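Local coordinates for protein manganese-dependent ADP-ribose/CDP-alcohol diphosphatase (Danio rerio, PDB 2NXF) that probably hydrolyses ADP-ribose and CDP-alcohols such as CDP-choline, splitting the diphosphate bond at a centre of two metal ions, at residues Y300-D304 against R305-K309; R74-D77 against T78-A81; H176-Q179 against D180-L183; E246-L249 against S250-S254. All blocks are in the same frame, centred on the assembly; numbering follows the deposited sequence. Where two conformers were deposited one is given.

Interaction 1: Y300-D304 against R305-K309; sequences YLYED and RMVMK
R305 and Y302 form the main side-chain contact of this turn. The guanidinium lies flat on one face of the Y302 ring, a cation-pi stack with centres 3.9 Å apart and planes at 13°. NH2 sits over the middle of the ring. CG of R305 stands between its backbone N and carbonyl carbon (chi1 71°), and the extended chain brings the guanidinium over the ring. A salt bridge holds R305 NH1, which gives its proton to the syn lone pair of D304 OD1 at 2.9 Å, in the guanidinium plane. The carboxylate is turned 77° from that plane. A leucine in place of this arginine would probably leave the D304 carboxylate without its mate and the Y302 ring without its stacked cation.

Backbone hydrogen bonds pair the strands and close the turn. Y300 N reaches V307 O at 2.8 Å, and V307 N returns to Y300 O at 2.9 Å. Y302 N bonds R305 O at 2.8 Å.

Apolar contacts lie on both faces. L301 CD2 meets CG of M306, a selenomethionine, at 3.7 Å. On the other face Y302 CE2 touches V307 CG2 at 3.9 Å. This antiparallel beta hairpin joins strands 295-301 and 305-312 of the six-stranded sheet.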
loop_
_atom_site.group_PDB
_atom_site.type_symbol
_atom_site.label_atom_id
_atom_site.label_comp_id
_atom_site.label_asym_id
_atom_site.label_seq_id
_atom_site.Cartn_x
_atom_site.Cartn_y
_atom_site.Cartn_z
ATOM N N TYR A 300 -15.715 -6.979 -4.225
ATOM C CA TYR A 300 -16.448 -7.672 -5.265
ATOM C C TYR A 300 -16.592 -6.732 -6.463
ATOM O O TYR A 300 -17.194 -5.671 -6.347
ATOM C CB TYR A 300 -17.834 -8.074 -4.738
ATOM C CG TYR A 300 -17.789 -9.050 -3.580
ATOM C CD1 TYR A 300 -17.953 -10.414 -3.807
ATOM C CD2 TYR A 300 -17.581 -8.614 -2.271
ATOM C CE1 TYR A 300 -17.911 -11.330 -2.766
ATOM C CE2 TYR A 300 -17.542 -9.530 -1.205
ATOM C CZ TYR A 300 -17.702 -10.891 -1.481
ATOM O OH TYR A 300 -17.671 -11.823 -0.464
ATOM N N LEU A 301 -16.042 -7.140 -7.608
ATOM C CA LEU A 301 -16.161 -6.390 -8.845
ATOM C C LEU A 301 -17.300 -6.986 -9.657
ATOM O O LEU A 301 -17.239 -8.144 -10.069
ATOM C CB LEU A 301 -14.849 -6.442 -9.642
ATOM C CG LEU A 301 -13.646 -5.769 -8.973
ATOM C CD1 LEU A 301 -12.362 -6.128 -9.730
ATOM C CD2 LEU A 301 -13.839 -4.246 -8.902
ATOM N N TYR A 302 -18.353 -6.193 -9.846
ATOM C CA TYR A 302 -19.457 -6.567 -10.715
ATOM C C TYR A 302 -19.330 -5.822 -12.039
ATOM O O TYR A 302 -18.417 -5.004 -12.218
ATOM C CB TYR A 302 -20.802 -6.239 -10.059
ATOM C CG TYR A 302 -21.052 -6.967 -8.766
ATOM C CD1 TYR A 302 -21.730 -8.192 -8.759
ATOM C CD2 TYR A 302 -20.630 -6.427 -7.549
ATOM C CE1 TYR A 302 -21.970 -8.865 -7.570
ATOM C CE2 TYR A 302 -20.866 -7.090 -6.360
ATOM C CZ TYR A 302 -21.535 -8.302 -6.382
ATOM O OH TYR A 302 -21.767 -8.959 -5.198
ATOM N N GLU A 303 -20.260 -6.082 -12.952
ATOM C CA GLU A 303 -20.231 -5.399 -14.233
ATOM C C GLU A 303 -20.602 -3.919 -14.125
ATOM O O GLU A 303 -20.205 -3.128 -14.978
ATOM C CB GLU A 303 -21.084 -6.147 -15.272
ATOM C CG GLU A 303 -20.601 -7.583 -15.439
ATOM C CD GLU A 303 -21.179 -8.309 -16.630
ATOM O OE1 GLU A 303 -22.383 -8.144 -16.915
ATOM O OE2 GLU A 303 -20.413 -9.066 -17.268
ATOM N N ASP A 304 -21.310 -3.538 -13.057
ATOM C CA ASP A 304 -21.805 -2.168 -12.916
ATOM C C ASP A 304 -21.339 -1.406 -11.671
ATOM O O ASP A 304 -21.561 -0.194 -11.568
ATOM C CB ASP A 304 -23.338 -2.155 -12.990
ATOM C CG ASP A 304 -24.001 -2.799 -11.780
ATOM O OD1 ASP A 304 -23.426 -3.722 -11.157
ATOM O OD2 ASP A 304 -25.126 -2.375 -11.457
ATOM N N ARG A 305 -20.687 -2.108 -10.742
ATOM C CA ARG A 305 -20.271 -1.521 -9.472
ATOM C C ARG A 305 -19.220 -2.385 -8.806
ATOM O O ARG A 305 -19.078 -3.565 -9.131
ATOM C CB ARG A 305 -21.466 -1.393 -8.528
ATOM C CG ARG A 305 -21.964 -2.726 -7.989
ATOM C CD ARG A 305 -23.417 -2.660 -7.594
ATOM N NE ARG A 305 -23.812 -3.863 -6.862
ATOM C CZ ARG A 305 -24.161 -5.017 -7.428
ATOM N NH1 ARG A 305 -24.173 -5.153 -8.750
ATOM N NH2 ARG A 305 -24.518 -6.043 -6.659
HETATM N N MSE A 306 -18.490 -1.780 -7.872
HETATM C CA MSE A 306 -17.619 -2.522 -6.980
HETATM C C MSE A 306 -18.182 -2.366 -5.578
HETATM O O MSE A 306 -18.563 -1.260 -5.174
HETATM C CB MSE A 306 -16.195 -1.978 -7.021
HETATM C CG MSE A 306 -15.327 -2.537 -5.935
HETATM SE SE MSE A 306 -13.512 -1.853 -6.005
HETATM C CE MSE A 306 -13.333 -1.472 -4.131
ATOM N N VAL A 307 -18.256 -3.474 -4.853
ATOM C CA VAL A 307 -18.724 -3.443 -3.461
ATOM C C VAL A 307 -17.601 -3.931 -2.564
ATOM O O VAL A 307 -17.025 -4.983 -2.810
ATOM C CB VAL A 307 -19.963 -4.331 -3.254
ATOM C CG1 VAL A 307 -20.369 -4.308 -1.782
ATOM C CG2 VAL A 307 -21.115 -3.884 -4.162
HETATM N N MSE A 308 -17.245 -3.139 -1.554
HETATM C CA MSE A 308 -16.209 -3.556 -0.630
HETATM C C MSE A 308 -16.899 -3.822 0.695
HETATM O O MSE A 308 -17.578 -2.933 1.222
HETATM C CB MSE A 308 -15.150 -2.470 -0.458
HETATM C CG MSE A 308 -14.015 -2.895 0.496
HETATM SE SE MSE A 308 -12.594 -1.582 0.683
HETATM C CE MSE A 308 -13.503 -0.351 1.878
ATOM N N LYS A 309 -16.736 -5.042 1.210
ATOM C CA LYS A 309 -17.319 -5.444 2.488
ATOM C C LYS A 309 -16.225 -5.416 3.546
ATOM O O LYS A 309 -15.282 -6.227 3.506
ATOM C CB LYS A 309 -17.924 -6.850 2.370
ATOM C CG LYS A 309 -19.055 -6.996 1.334
ATOM C CD LYS A 309 -20.281 -6.155 1.661
ATOM C CE LYS A 309 -21.025 -6.717 2.856
ATOM N NZ LYS A 309 -22.262 -5.958 3.167
#

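Interaction 2: R74-D77 against T78-A81; sequences RALD and TVMA
L76 places CG trans to its backbone N (chi1 -180°), which brings its branch beside M80. M80, a selenomethionine, has CG opposite its carbonyl carbon (chi1 -69°). The two side chains then run side by side and point the same way, with L76 CD1 3.9 Å from M80 CG. The same methyl also serves V79. L76 CD1 comes within 4.0 Å of V79 CG2, and here the side chains cross at about a right angle. V79 CG2 also lies close to L76 O.

The backbone carries the regular bonds of an alpha helix, part of helix 72-84. T78 N bonds R74 O, V79 N bonds A75 O, M80 N bonds L76 O and A81 N bonds D77 O. The bond from M80 N to L76 O measures 2.9 Å. V79 N and A75 O stand a little farther apart, at 3.2 Å. T78 OG1 also lies 3.1 Å from R74 O, though its hydroxyl could turn to a different acceptor instead.

V79 packs on Y16 and I61, which directly follow the zinc ligands Q15 and D60 in sequence. M80 rests on R111. Main-chain bonds fix the helix. Buried L76, V79 and M80 give it an apolar side, while R74 and D77 stay exposed.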
loop_
_atom_site.group_PDB
_atom_site.type_symbol
_atom_site.label_atom_id
_atom_site.label_comp_id
_atom_site.label_asym_id
_atom_site.label_seq_id
_atom_site.Cartn_x
_atom_site.Cartn_y
_atom_site.Cartn_z
ATOM N N ARG A 74 12.308 -14.660 10.484
ATOM C CA ARG A 74 11.302 -15.483 11.179
ATOM C C ARG A 74 9.946 -14.784 11.237
ATOM O O ARG A 74 8.913 -15.441 11.135
ATOM C CB ARG A 74 11.757 -15.965 12.555
ATOM C CG ARG A 74 11.856 -14.924 13.628
ATOM C CD ARG A 74 11.836 -15.593 15.022
ATOM N NE ARG A 74 12.692 -16.782 15.109
ATOM C CZ ARG A 74 12.624 -17.688 16.085
ATOM N NH1 ARG A 74 11.737 -17.550 17.070
ATOM N NH2 ARG A 74 13.443 -18.737 16.083
ATOM N N ALA A 75 9.954 -13.458 11.377
ATOM C CA ALA A 75 8.707 -12.690 11.350
ATOM C C ALA A 75 8.028 -12.823 9.991
ATOM O O ALA A 75 6.813 -13.048 9.899
ATOM C CB ALA A 75 8.947 -11.206 11.690
ATOM N N LEU A 76 8.805 -12.692 8.927
ATOM C CA LEU A 76 8.225 -12.824 7.589
ATOM C C LEU A 76 7.662 -14.238 7.416
ATOM O O LEU A 76 6.555 -14.419 6.894
ATOM C CB LEU A 76 9.263 -12.506 6.509
ATOM C CG LEU A 76 8.715 -12.626 5.079
ATOM C CD1 LEU A 76 7.545 -11.656 4.841
ATOM C CD2 LEU A 76 9.862 -12.414 4.061
ATOM N N ASP A 77 8.401 -15.234 7.896
ATOM C CA ASP A 77 7.962 -16.637 7.787
ATOM C C ASP A 77 6.597 -16.802 8.441
ATOM O O ASP A 77 5.724 -17.505 7.925
ATOM C CB ASP A 77 8.962 -17.571 8.467
ATOM C CG ASP A 77 10.206 -17.840 7.622
ATOM O OD1 ASP A 77 10.253 -17.460 6.430
ATOM O OD2 ASP A 77 11.150 -18.454 8.169
ATOM N N THR A 78 6.424 -16.153 9.585
ATOM C CA THR A 78 5.195 -16.256 10.350
ATOM C C THR A 78 3.989 -15.762 9.557
ATOM O O THR A 78 2.973 -16.465 9.465
ATOM C CB THR A 78 5.316 -15.526 11.707
ATOM O OG1 THR A 78 6.269 -16.237 12.514
ATOM C CG2 THR A 78 3.956 -15.516 12.437
ATOM N N VAL A 79 4.105 -14.571 8.979
ATOM C CA VAL A 79 2.992 -14.002 8.232
ATOM C C VAL A 79 2.763 -14.714 6.906
ATOM O O VAL A 79 1.613 -14.840 6.464
ATOM C CB VAL A 79 3.115 -12.457 8.016
ATOM C CG1 VAL A 79 3.092 -11.727 9.367
ATOM C CG2 VAL A 79 4.350 -12.087 7.203
HETATM N N MSE A 80 3.843 -15.191 6.278
HETATM C CA MSE A 80 3.715 -15.947 5.022
HETATM C C MSE A 80 2.978 -17.261 5.262
HETATM O O MSE A 80 2.156 -17.668 4.434
HETATM C CB MSE A 80 5.078 -16.207 4.347
HETATM C CG MSE A 80 5.766 -14.950 3.784
HETATM SE SE MSE A 80 4.663 -13.863 2.530
HETATM C CE MSE A 80 3.933 -15.202 1.508
ATOM N N ALA A 81 3.250 -17.914 6.400
ATOM C CA ALA A 81 2.555 -19.149 6.755
ATOM C C ALA A 81 1.051 -18.922 6.912
ATOM O O ALA A 81 0.253 -19.780 6.516
ATOM C CB ALA A 81 3.143 -19.756 8.014
#

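Interaction 3: H176-Q179 against D180-L183; sequences HNLQ and DLNL
Q179 lays one face of its side-chain amide over the backbone N of D180, with CD 3.5 Å from that atom. The side chain folds over the following peptide because CG stands between the backbone N and the carbonyl carbon (chi1 79°) and chi2 bends. The D180 carboxylate is met from above its plane, not at an edge: N182 N gives its proton to D180 OD1 at 3.1 Å, 47° out of the plane. The amide of N177 comes close to L183 O, but its orientation is doubtful. L183 O accepts a hydrogen bond from N175 ND2.

Two type I beta turns follow each other here and share D180. The first runs from N177 to D180, and D180 N bonds N177 O at 3.0 Å from above the carbonyl plane. The second runs from D180 to L183, closed by L183 N on D180 O at 3.1 Å. Within it, the bond from N182 N to D180 OD1 makes an Asx turn. N177 itself is the centre of an inverse gamma turn.

L181 folds back over the first turn. Its CD2 lies 3.3 Å from N177 O and 4.3 Å from L178 CD2. The same side chain touches L171 and T172 of helix 162-174. With an alanine here, a gap would probably open between the loop and that helix, and N177 O would lose its apolar cover. L183 touches Y25 of another loop.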
loop_
_atom_site.group_PDB
_atom_site.type_symbol
_atom_site.label_atom_id
_atom_site.label_comp_id
_atom_site.label_asym_id
_atom_site.label_seq_id
_atom_site.Cartn_x
_atom_site.Cartn_y
_atom_site.Cartn_z
ATOM N N HIS A 176 14.421 20.248 7.017
ATOM C CA HIS A 176 15.737 20.644 7.500
ATOM C C HIS A 176 16.128 19.939 8.817
ATOM O O HIS A 176 17.199 20.209 9.396
ATOM C CB HIS A 176 15.773 22.168 7.617
ATOM C CG HIS A 176 15.666 22.881 6.295
ATOM N ND1 HIS A 176 15.951 24.223 6.151
ATOM C CD2 HIS A 176 15.332 22.435 5.057
ATOM C CE1 HIS A 176 15.780 24.574 4.888
ATOM N NE2 HIS A 176 15.407 23.509 4.203
ATOM N N ASN A 177 15.263 19.030 9.273
ATOM C CA ASN A 177 15.524 18.243 10.476
ATOM C C ASN A 177 16.525 17.122 10.157
ATOM O O ASN A 177 16.182 15.940 10.233
ATOM C CB ASN A 177 14.223 17.625 11.014
ATOM C CG ASN A 177 13.220 18.661 11.522
ATOM O OD1 ASN A 177 12.022 18.596 11.194
ATOM N ND2 ASN A 177 13.685 19.580 12.353
ATOM N N LEU A 178 17.767 17.491 9.811
ATOM C CA LEU A 178 18.734 16.478 9.354
ATOM C C LEU A 178 19.070 15.437 10.424
ATOM O O LEU A 178 19.429 14.301 10.097
ATOM C CB LEU A 178 20.007 17.128 8.803
ATOM C CG LEU A 178 19.795 18.115 7.652
ATOM C CD1 LEU A 178 21.132 18.712 7.205
ATOM C CD2 LEU A 178 19.045 17.519 6.473
ATOM N N GLN A 179 18.914 15.821 11.690
ATOM C CA GLN A 179 19.195 14.938 12.819
ATOM C C GLN A 179 18.127 13.848 12.989
ATOM O O GLN A 179 18.394 12.802 13.581
ATOM C CB GLN A 179 19.379 15.751 14.107
ATOM C CG GLN A 179 18.094 16.235 14.810
ATOM C CD GLN A 179 17.230 17.198 13.985
ATOM O OE1 GLN A 179 17.732 17.943 13.136
ATOM N NE2 GLN A 179 15.924 17.193 14.255
ATOM N N ASP A 180 16.922 14.098 12.473
ATOM C CA ASP A 180 15.854 13.098 12.476
ATOM C C ASP A 180 14.815 13.446 11.429
ATOM O O ASP A 180 13.843 14.159 11.703
ATOM C CB ASP A 180 15.194 12.967 13.854
ATOM C CG ASP A 180 14.139 11.856 13.898
ATOM O OD1 ASP A 180 13.935 11.136 12.889
ATOM O OD2 ASP A 180 13.508 11.701 14.965
ATOM N N LEU A 181 15.013 12.914 10.229
ATOM C CA LEU A 181 14.135 13.224 9.107
ATOM C C LEU A 181 12.746 12.549 9.174
ATOM O O LEU A 181 11.919 12.736 8.275
ATOM C CB LEU A 181 14.856 12.964 7.768
ATOM C CG LEU A 181 15.953 13.988 7.428
ATOM C CD1 LEU A 181 16.877 13.474 6.321
ATOM C CD2 LEU A 181 15.378 15.345 7.051
ATOM N N ASN A 182 12.486 11.776 10.232
ATOM C CA ASN A 182 11.125 11.266 10.486
ATOM C C ASN A 182 10.234 12.343 11.114
ATOM O O ASN A 182 9.011 12.182 11.179
ATOM C CB ASN A 182 11.144 10.025 11.392
ATOM C CG ASN A 182 11.692 8.798 10.685
ATOM O OD1 ASN A 182 11.303 8.484 9.562
ATOM N ND2 ASN A 182 12.638 8.117 11.340
ATOM N N LEU A 183 10.846 13.422 11.589
ATOM C CA LEU A 183 10.080 14.540 12.151
ATOM C C LEU A 183 9.684 15.492 11.024
ATOM O O LEU A 183 10.556 15.961 10.284
ATOM C CB LEU A 183 10.881 15.294 13.221
ATOM C CG LEU A 183 11.327 14.488 14.445
ATOM C CD1 LEU A 183 12.176 15.345 15.372
ATOM C CD2 LEU A 183 10.107 13.909 15.187
#

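Interaction 4: E246-L249 against S250-S254; sequences EAVL and SVLRS
S250 bonds E246 through the main chain, with S250 N 2.9 Å from E246 O. S250 OG also comes near that oxygen, but the side chain has two conformers and this contact is doubtful. V251 N follows with a weak bond to A247 O at 3.3 Å. Its CG2 rests against the same carbonyl, and the side chain turns to D210 and L213 of helix 203-219.

L252 N bonds V248 O at 2.9 Å. The L252 side chain lies alongside that of V248, pointing the same way, with its CG 4.2 Å from V248 CG1. Both reach F261 on strand 258-263. The helix is the connection of a beta-alpha-beta unit, between strands 222-227 and 258-263, and this pair packs it on the sheet. L252 CD1 also meets L249 CD2 loosely, at 4.4 Å.

R253 N bonds L249 O at 2.9 Å. The side chain leaves opposite the carbonyl carbon (chi1 -68°) and is extended from CG to NE, which brings the guanidinium over L249 and near E246. One face lies over L249 CB, which is 3.8 Å from NH1 and offset toward the rim. At its edge NH1 makes a weak, bent salt bridge to E246 OE1 at 3.2 Å. NH2 has a stronger partner in D274. S254 N hydrogen-bonds V251 O.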
loop_
_atom_site.group_PDB
_atom_site.type_symbol
_atom_site.label_atom_id
_atom_site.label_comp_id
_atom_site.label_asym_id
_atom_site.label_seq_id
_atom_site.Cartn_x
_atom_site.Cartn_y
_atom_site.Cartn_z
ATOM N N GLU A 246 0.695 15.029 -5.873
ATOM C CA GLU A 246 -0.043 15.813 -6.863
ATOM C C GLU A 246 0.286 15.353 -8.293
ATOM O O GLU A 246 -0.576 15.390 -9.182
ATOM C CB GLU A 246 0.223 17.309 -6.667
ATOM C CG GLU A 246 -0.764 18.227 -7.362
ATOM C CD GLU A 246 -2.205 18.087 -6.847
ATOM O OE1 GLU A 246 -3.133 18.099 -7.681
ATOM O OE2 GLU A 246 -2.418 17.970 -5.625
ATOM N N ALA A 247 1.522 14.899 -8.496
ATOM C CA ALA A 247 1.937 14.360 -9.798
ATOM C C ALA A 247 1.131 13.110 -10.132
ATOM O O ALA A 247 0.733 12.903 -11.286
ATOM C CB ALA A 247 3.437 14.058 -9.801
ATOM N N VAL A 248 0.853 12.305 -9.108
ATOM C CA VAL A 248 0.019 11.103 -9.283
ATOM C C VAL A 248 -1.418 11.499 -9.603
ATOM O O VAL A 248 -2.021 10.961 -10.540
ATOM C CB VAL A 248 0.049 10.178 -8.060
ATOM C CG1 VAL A 248 -0.745 8.882 -8.354
ATOM C CG2 VAL A 248 1.487 9.794 -7.727
ATOM N N LEU A 249 -1.961 12.439 -8.828
ATOM C CA LEU A 249 -3.343 12.903 -9.065
ATOM C C LEU A 249 -3.501 13.431 -10.480
ATOM O O LEU A 249 -4.512 13.176 -11.131
ATOM C CB LEU A 249 -3.763 13.970 -8.055
ATOM C CG LEU A 249 -3.846 13.472 -6.612
ATOM C CD1 LEU A 249 -4.067 14.648 -5.672
ATOM C CD2 LEU A 249 -4.958 12.419 -6.476
ATOM N N SER A 250 -2.503 14.168 -10.971
ATOM C CA SER A 250 -2.566 14.713 -12.323
ATOM C C SER A 250 -2.706 13.613 -13.371
ATOM O O SER A 250 -3.464 13.768 -14.336
ATOM C CB SER A 250 -1.332 15.563 -12.611
ATOM O OG SER A 250 -1.405 16.787 -11.907
ATOM N N VAL A 251 -1.970 12.512 -13.178
ATOM C CA VAL A 251 -2.075 11.343 -14.063
ATOM C C VAL A 251 -3.470 10.699 -13.948
ATOM O O VAL A 251 -4.144 10.508 -14.965
ATOM C CB VAL A 251 -0.967 10.297 -13.786
ATOM C CG1 VAL A 251 -1.213 9.003 -14.590
ATOM C CG2 VAL A 251 0.405 10.887 -14.137
ATOM N N LEU A 252 -3.921 10.442 -12.726
ATOM C CA LEU A 252 -5.209 9.764 -12.524
ATOM C C LEU A 252 -6.362 10.541 -13.133
ATOM O O LEU A 252 -7.262 9.947 -13.744
ATOM C CB LEU A 252 -5.483 9.544 -11.041
ATOM C CG LEU A 252 -4.433 8.758 -10.257
ATOM C CD1 LEU A 252 -4.873 8.644 -8.795
ATOM C CD2 LEU A 252 -4.164 7.380 -10.897
ATOM N N ARG A 253 -6.332 11.864 -12.963
ATOM C CA ARG A 253 -7.417 12.738 -13.439
ATOM C C ARG A 253 -7.525 12.803 -14.969
ATOM O O ARG A 253 -8.553 13.229 -15.506
ATOM C CB ARG A 253 -7.270 14.138 -12.847
ATOM C CG ARG A 253 -7.521 14.145 -11.339
ATOM C CD ARG A 253 -7.143 15.468 -10.697
ATOM N NE ARG A 253 -7.546 15.495 -9.288
ATOM C CZ ARG A 253 -6.967 16.250 -8.356
ATOM N NH1 ARG A 253 -5.940 17.029 -8.671
ATOM N NH2 ARG A 253 -7.418 16.221 -7.108
ATOM N N SER A 254 -6.459 12.375 -15.648
ATOM C CA SER A 254 -6.387 12.315 -17.109
ATOM C C SER A 254 -7.062 11.085 -17.712
ATOM O O SER A 254 -7.181 10.986 -18.938
ATOM C CB SER A 254 -4.911 12.302 -17.532
ATOM O OG SER A 254 -4.337 13.576 -17.280
#

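All four contacts are local, and none touches another. Interactions 2 and 4 are helix turns, partly buried, and lie on opposite sides of the chain's centre. Each has i to i+4 backbone bonds and an apolar side. Interaction 4 adds a salt bridge at its exposed side, which the short run of interaction 2 lacks. Interaction 1 is a hairpin, also partly buried, with cross-strand bonds and a cation-pi stack at its turn. Interactions 1 and 4 both pack on strand 258-263, through L301 and M306 and through V248 and L252. Interaction 3 is a surface loop. It relies on turn bonds and an Asx turn, with little apolar contact between its own segments.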